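Local structure of uncharacterized protein BT_3980 with actin-like ATPase fold (Bacteroides thetaiotaomicron VPI-5482, 3HRG) at residues L48-L62 with D124-P136. The protein is of unknown function but adopts an actin-like ATPase fold, which is consistent with a relationship to the nucleotide-binding proteins of that superfamily. Sequence-based numbering, arbitrary orientation. Where two conformers were deposited one is given.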
loop_
_atom_site.group_PDB
_atom_site.type_symbol
_atom_site.label_atom_id
_atom_site.label_comp_id
_atom_site.label_asym_id
_atom_site.label_seq_id
_atom_site.Cartn_x
_atom_site.Cartn_y
_atom_site.Cartn_z
ATOM N N LEU A 48 -10.201 10.287 -10.004
ATOM C CA LEU A 48 -10.284 9.010 -9.306
ATOM C C LEU A 48 -11.718 8.541 -9.232
ATOM O O LEU A 48 -12.023 7.415 -9.594
ATOM C CB LEU A 48 -9.761 9.160 -7.870
ATOM C CG LEU A 48 -9.861 7.950 -6.924
ATOM C CD1 LEU A 48 -9.157 6.759 -7.516
ATOM C CD2 LEU A 48 -9.285 8.281 -5.530
ATOM N N THR A 49 -12.587 9.447 -8.788
ATOM C CA THR A 49 -14.019 9.185 -8.586
ATOM C C THR A 49 -14.739 8.888 -9.904
ATOM O O THR A 49 -15.583 7.970 -9.954
ATOM C CB THR A 49 -14.678 10.368 -7.868
ATOM O OG1 THR A 49 -13.913 10.668 -6.696
ATOM C CG2 THR A 49 -16.115 10.044 -7.474
ATOM N N ALA A 50 -14.400 9.642 -10.967
ATOM C CA ALA A 50 -15.007 9.421 -12.286
ATOM C C ALA A 50 -14.601 8.053 -12.829
ATOM O O ALA A 50 -15.427 7.354 -13.418
ATOM C CB ALA A 50 -14.672 10.573 -13.297
ATOM N N ASN A 51 -13.342 7.667 -12.625
ATOM C CA ASN A 51 -12.887 6.330 -13.031
ATOM C C ASN A 51 -13.622 5.255 -12.248
ATOM O O ASN A 51 -14.004 4.234 -12.826
ATOM C CB ASN A 51 -11.380 6.174 -12.886
ATOM C CG ASN A 51 -10.608 6.725 -14.085
ATOM O OD1 ASN A 51 -10.604 6.112 -15.140
ATOM N ND2 ASN A 51 -9.882 7.822 -13.897
ATOM N N LEU A 52 -13.797 5.489 -10.943
ATOM C CA LEU A 52 -14.495 4.547 -10.075
ATOM C C LEU A 52 -15.960 4.369 -10.512
ATOM O O LEU A 52 -16.445 3.241 -10.607
ATOM C CB LEU A 52 -14.381 5.014 -8.611
ATOM C CG LEU A 52 -14.821 4.118 -7.455
ATOM C CD1 LEU A 52 -14.022 2.863 -7.461
ATOM C CD2 LEU A 52 -14.626 4.859 -6.137
ATOM N N LYS A 53 -16.657 5.477 -10.772
ATOM C CA LYS A 53 -18.038 5.386 -11.199
ATOM C C LYS A 53 -18.136 4.611 -12.516
ATOM O O LYS A 53 -19.066 3.836 -12.693
ATOM C CB LYS A 53 -18.689 6.759 -11.301
ATOM C CG LYS A 53 -18.922 7.414 -9.931
ATOM C CD LYS A 53 -19.487 8.818 -10.060
ATOM C CE LYS A 53 -19.770 9.428 -8.693
ATOM N NZ LYS A 53 -20.405 10.778 -8.784
ATOM N N ASN A 54 -17.192 4.837 -13.428
ATOM C CA ASN A 54 -17.171 4.094 -14.694
ATOM C C ASN A 54 -16.996 2.580 -14.483
ATOM O O ASN A 54 -17.737 1.808 -15.055
ATOM C CB ASN A 54 -16.042 4.579 -15.627
ATOM C CG ASN A 54 -16.366 5.860 -16.337
ATOM O OD1 ASN A 54 -17.534 6.230 -16.449
ATOM N ND2 ASN A 54 -15.335 6.540 -16.873
ATOM N N VAL A 55 -16.048 2.175 -13.648
ATOM C CA VAL A 55 -15.803 0.728 -13.453
ATOM C C VAL A 55 -16.985 0.056 -12.718
ATOM O O VAL A 55 -17.315 -1.084 -13.024
ATOM C CB VAL A 55 -14.458 0.402 -12.751
ATOM C CG1 VAL A 55 -14.528 0.636 -11.250
ATOM C CG2 VAL A 55 -14.078 -1.067 -13.002
ATOM N N PHE A 56 -17.633 0.757 -11.791
ATOM C CA PHE A 56 -18.804 0.191 -11.114
ATOM C C PHE A 56 -19.944 0.051 -12.113
ATOM O O PHE A 56 -20.667 -0.936 -12.076
ATOM C CB PHE A 56 -19.218 1.009 -9.882
ATOM C CG PHE A 56 -18.538 0.574 -8.639
ATOM C CD1 PHE A 56 -17.188 0.854 -8.423
ATOM C CD2 PHE A 56 -19.231 -0.165 -7.681
ATOM C CE1 PHE A 56 -16.539 0.412 -7.275
ATOM C CE2 PHE A 56 -18.599 -0.580 -6.536
ATOM C CZ PHE A 56 -17.248 -0.312 -6.339
ATOM N N HIS A 57 -20.087 1.018 -13.020
ATOM C CA HIS A 57 -21.129 0.918 -14.029
ATOM C C HIS A 57 -20.896 -0.254 -15.000
ATOM O O HIS A 57 -21.828 -0.957 -15.341
ATOM C CB HIS A 57 -21.248 2.222 -14.819
ATOM C CG HIS A 57 -22.262 2.157 -15.911
ATOM N ND1 HIS A 57 -23.594 1.924 -15.652
ATOM C CD2 HIS A 57 -22.151 2.294 -17.254
ATOM C CE1 HIS A 57 -24.261 1.919 -16.788
ATOM N NE2 HIS A 57 -23.412 2.147 -17.776
ATOM N N GLU A 58 -19.659 -0.448 -15.423
ATOM C CA GLU A 58 -19.284 -1.474 -16.388
ATOM C C GLU A 58 -19.111 -2.885 -15.843
ATOM O O GLU A 58 -19.168 -3.824 -16.626
ATOM C CB GLU A 58 -17.919 -1.118 -17.002
ATOM C CG GLU A 58 -17.852 0.156 -17.851
ATOM C CD GLU A 58 -16.395 0.666 -18.054
ATOM O OE1 GLU A 58 -15.420 0.055 -17.508
ATOM O OE2 GLU A 58 -16.219 1.722 -18.712
ATOM N N SER A 59 -18.894 -3.036 -14.539
ATOM C CA SER A 59 -18.597 -4.333 -13.953
ATOM C C SER A 59 -19.694 -4.972 -13.140
ATOM O O SER A 59 -19.929 -4.545 -12.000
ATOM C CB SER A 59 -17.395 -4.225 -13.016
ATOM O OG SER A 59 -16.278 -3.693 -13.683
ATOM N N ASP A 60 -20.231 -6.056 -13.692
ATOM C CA ASP A 60 -21.269 -6.881 -13.072
ATOM C C ASP A 60 -20.849 -7.479 -11.722
ATOM O O ASP A 60 -21.658 -7.527 -10.809
ATOM C CB ASP A 60 -21.678 -8.026 -14.017
ATOM C CG ASP A 60 -22.435 -7.542 -15.245
ATOM O OD1 ASP A 60 -23.329 -6.674 -15.107
ATOM O OD2 ASP A 60 -22.188 -8.092 -16.341
ATOM N N PHE A 61 -19.597 -7.877 -11.542
ATOM C CA PHE A 61 -19.203 -8.477 -10.243
ATOM C C PHE A 61 -19.240 -7.505 -9.036
ATOM O O PHE A 61 -19.395 -7.934 -7.894
ATOM C CB PHE A 61 -17.834 -9.149 -10.327
ATOM C CG PHE A 61 -16.688 -8.207 -10.328
ATOM C CD1 PHE A 61 -16.222 -7.659 -11.508
ATOM C CD2 PHE A 61 -16.015 -7.910 -9.156
ATOM C CE1 PHE A 61 -15.145 -6.813 -11.515
ATOM C CE2 PHE A 61 -14.957 -7.059 -9.167
ATOM C CZ PHE A 61 -14.518 -6.508 -10.338
ATOM N N LEU A 62 -18.966 -6.217 -9.237
ATOM C CA LEU A 62 -18.849 -5.277 -8.098
ATOM C C LEU A 62 -20.100 -4.999 -7.248
ATOM O O LEU A 62 -20.000 -4.651 -6.039
ATOM C CB LEU A 62 -18.262 -3.940 -8.572
ATOM C CG LEU A 62 -16.765 -3.967 -8.862
ATOM C CD1 LEU A 62 -16.298 -2.632 -9.384
ATOM C CD2 LEU A 62 -15.997 -4.349 -7.584
ATOM N N ASP A 124 -9.838 10.783 -0.960
ATOM C CA ASP A 124 -10.667 11.787 -1.608
ATOM C C ASP A 124 -12.114 11.636 -1.092
ATOM O O ASP A 124 -12.645 10.520 -1.060
ATOM C CB ASP A 124 -10.587 11.603 -3.106
ATOM C CG ASP A 124 -11.508 12.512 -3.834
ATOM O OD1 ASP A 124 -11.332 13.774 -3.811
ATOM O OD2 ASP A 124 -12.439 11.954 -4.403
ATOM N N LYS A 125 -12.747 12.732 -0.703
ATOM C CA LYS A 125 -14.097 12.677 -0.129
ATOM C C LYS A 125 -15.173 12.193 -1.101
ATOM O O LYS A 125 -16.070 11.481 -0.698
ATOM C CB LYS A 125 -14.488 14.029 0.458
ATOM C CG LYS A 125 -15.849 14.078 1.095
ATOM C CD LYS A 125 -16.011 15.372 1.935
ATOM C CE LYS A 125 -17.422 15.472 2.529
ATOM N NZ LYS A 125 -17.609 16.701 3.391
ATOM N N SER A 126 -15.110 12.630 -2.354
ATOM C CA SER A 126 -16.052 12.177 -3.378
ATOM C C SER A 126 -15.946 10.650 -3.542
ATOM O O SER A 126 -16.954 9.953 -3.690
ATOM C CB SER A 126 -15.747 12.832 -4.720
ATOM O OG SER A 126 -15.897 14.226 -4.642
ATOM N N THR A 127 -14.713 10.156 -3.521
ATOM C CA THR A 127 -14.436 8.712 -3.615
ATOM C C THR A 127 -15.018 7.971 -2.403
ATOM O O THR A 127 -15.703 6.949 -2.577
ATOM C CB THR A 127 -12.931 8.435 -3.807
ATOM O OG1 THR A 127 -12.574 8.801 -5.139
ATOM C CG2 THR A 127 -12.619 6.964 -3.628
ATOM N N TYR A 128 -14.750 8.483 -1.205
ATOM C CA TYR A 128 -15.306 7.904 0.025
ATOM C C TYR A 128 -16.845 7.868 0.018
ATOM O O TYR A 128 -17.447 6.854 0.340
ATOM C CB TYR A 128 -14.805 8.654 1.287
ATOM C CG TYR A 128 -15.562 8.182 2.503
ATOM C CD1 TYR A 128 -15.238 6.970 3.098
ATOM C CD2 TYR A 128 -16.648 8.886 2.994
ATOM C CE1 TYR A 128 -15.959 6.484 4.194
ATOM C CE2 TYR A 128 -17.381 8.398 4.072
ATOM C CZ TYR A 128 -17.009 7.193 4.664
ATOM O OH TYR A 128 -17.708 6.690 5.739
ATOM N N THR A 129 -17.479 8.974 -0.342
ATOM C CA THR A 129 -18.945 9.068 -0.402
ATOM C C THR A 129 -19.506 8.028 -1.344
ATOM O O THR A 129 -20.456 7.337 -1.023
ATOM C CB THR A 129 -19.359 10.469 -0.867
ATOM O OG1 THR A 129 -18.783 11.435 0.038
ATOM C CG2 THR A 129 -20.892 10.639 -0.924
ATOM N N PHE A 130 -18.880 7.891 -2.505
ATOM C CA PHE A 130 -19.347 6.922 -3.467
ATOM C C PHE A 130 -19.202 5.502 -2.923
ATOM O O PHE A 130 -20.143 4.732 -2.999
ATOM C CB PHE A 130 -18.621 7.052 -4.800
ATOM C CG PHE A 130 -19.040 6.022 -5.797
ATOM C CD1 PHE A 130 -20.234 6.151 -6.472
ATOM C CD2 PHE A 130 -18.263 4.899 -6.014
ATOM C CE1 PHE A 130 -20.647 5.193 -7.376
ATOM C CE2 PHE A 130 -18.660 3.929 -6.923
ATOM C CZ PHE A 130 -19.849 4.072 -7.604
ATOM N N LEU A 131 -18.036 5.168 -2.374
ATOM C CA LEU A 131 -17.816 3.821 -1.834
ATOM C C LEU A 131 -18.679 3.486 -0.607
ATOM O O LEU A 131 -19.137 2.350 -0.477
ATOM C CB LEU A 131 -16.343 3.579 -1.560
ATOM C CG LEU A 131 -15.489 3.487 -2.830
ATOM C CD1 LEU A 131 -13.967 3.623 -2.506
ATOM C CD2 LEU A 131 -15.788 2.195 -3.622
ATOM N N ASN A 132 -18.927 4.468 0.247
ATOM C CA ASN A 132 -19.776 4.271 1.420
ATOM C C ASN A 132 -21.231 4.002 0.998
ATOM O O ASN A 132 -21.949 3.273 1.674
ATOM C CB ASN A 132 -19.662 5.478 2.345
ATOM C CG ASN A 132 -20.474 5.323 3.598
ATOM O OD1 ASN A 132 -20.138 4.516 4.483
ATOM N ND2 ASN A 132 -21.507 6.133 3.720
ATOM N N GLU A 133 -21.655 4.569 -0.133
ATOM C CA GLU A 133 -23.000 4.319 -0.663
ATOM C C GLU A 133 -23.095 2.884 -1.162
ATOM O O GLU A 133 -24.100 2.232 -0.921
ATOM C CB GLU A 133 -23.368 5.300 -1.800
ATOM C CG GLU A 133 -23.628 6.731 -1.314
ATOM C CD GLU A 133 -23.588 7.830 -2.404
ATOM O OE1 GLU A 133 -23.041 7.595 -3.522
ATOM O OE2 GLU A 133 -24.078 8.958 -2.111
ATOM N N GLN A 134 -22.059 2.394 -1.852
ATOM C CA GLN A 134 -22.074 1.023 -2.386
ATOM C C GLN A 134 -21.875 0.000 -1.267
ATOM O O GLN A 134 -22.537 -1.016 -1.253
ATOM C CB GLN A 134 -21.000 0.785 -3.462
ATOM C CG GLN A 134 -20.845 1.867 -4.519
ATOM C CD GLN A 134 -22.160 2.368 -5.081
ATOM O OE1 GLN A 134 -23.000 1.591 -5.536
ATOM N NE2 GLN A 134 -22.325 3.685 -5.088
ATOM N N TYR A 135 -20.966 0.297 -0.336
ATOM C CA TYR A 135 -20.639 -0.578 0.779
ATOM C C TYR A 135 -20.629 0.112 2.123
ATOM O O TYR A 135 -19.543 0.509 2.627
ATOM C CB TYR A 135 -19.252 -1.154 0.561
ATOM C CG TYR A 135 -18.989 -1.669 -0.818
ATOM C CD1 TYR A 135 -19.676 -2.751 -1.328
ATOM C CD2 TYR A 135 -17.989 -1.098 -1.598
ATOM C CE1 TYR A 135 -19.394 -3.247 -2.601
ATOM C CE2 TYR A 135 -17.706 -1.579 -2.875
ATOM C CZ TYR A 135 -18.383 -2.667 -3.351
ATOM O OH TYR A 135 -18.068 -3.141 -4.601
ATOM N N PRO A 136 -21.799 0.188 2.772
ATOM C CA PRO A 136 -21.860 0.866 4.065
ATOM C C PRO A 136 -20.953 0.315 5.163
ATOM O O PRO A 136 -20.609 1.101 6.060
ATOM C CB PRO A 136 -23.340 0.737 4.471
ATOM C CG PRO A 136 -24.079 0.500 3.218
ATOM C CD PRO A 136 -23.141 -0.239 2.311
HETATM O O HOH W 1 -11.891 11.999 -7.515
#
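Phe-130 CG lies opposite the backbone N (chi1 177°), which carries the ring across to the face of Phe-56. The contact is T-shaped: the CE2 edge of Phe-130 points at one face of Phe-56, planes at 87° and centroids 5.2 Å apart, while Leu-62 CD1, in the conformer given, lies over the centre of the opposite face. One face of Phe-130 carries Lys-53 CG in a CH-pi contact, 4.0 Å from the ring centroid. Leu-52 CD2, also in the conformer given, fills the angle between Phe-130 CD2 (3.6 Å) and Leu-131 CG. The helices 48-58 and 125-134 run in the same direction, inclined by 24° with axes 9.1 Å at closest approach, and pack side by side on the mixed sheet containing strand 12-17, in a protein with an actin-like ATPase fold: Leu-52 and Leu-131 both rest on Leu-17 of that strand. At the N-terminal ends Thr-49 OG1 and Thr-127 OG1 share a hydrogen bond of 2.8 Å. Asp-124, the N-cap, takes Thr-127 N on OD2 from above the carboxylate plane (3.0 Å), and its OD1 is held by Asn-104. A water accepts from Thr-49 N and donates to the same OD2. At the far end Tyr-135 OH donates to Leu-62 O (2.8 Å), joining the segment that follows helix 48-58 to the residue just past helix 125-134, and Tyr-135 CE2 lies 3.7 Å from Phe-56 CZ, the rings meeting obliquely.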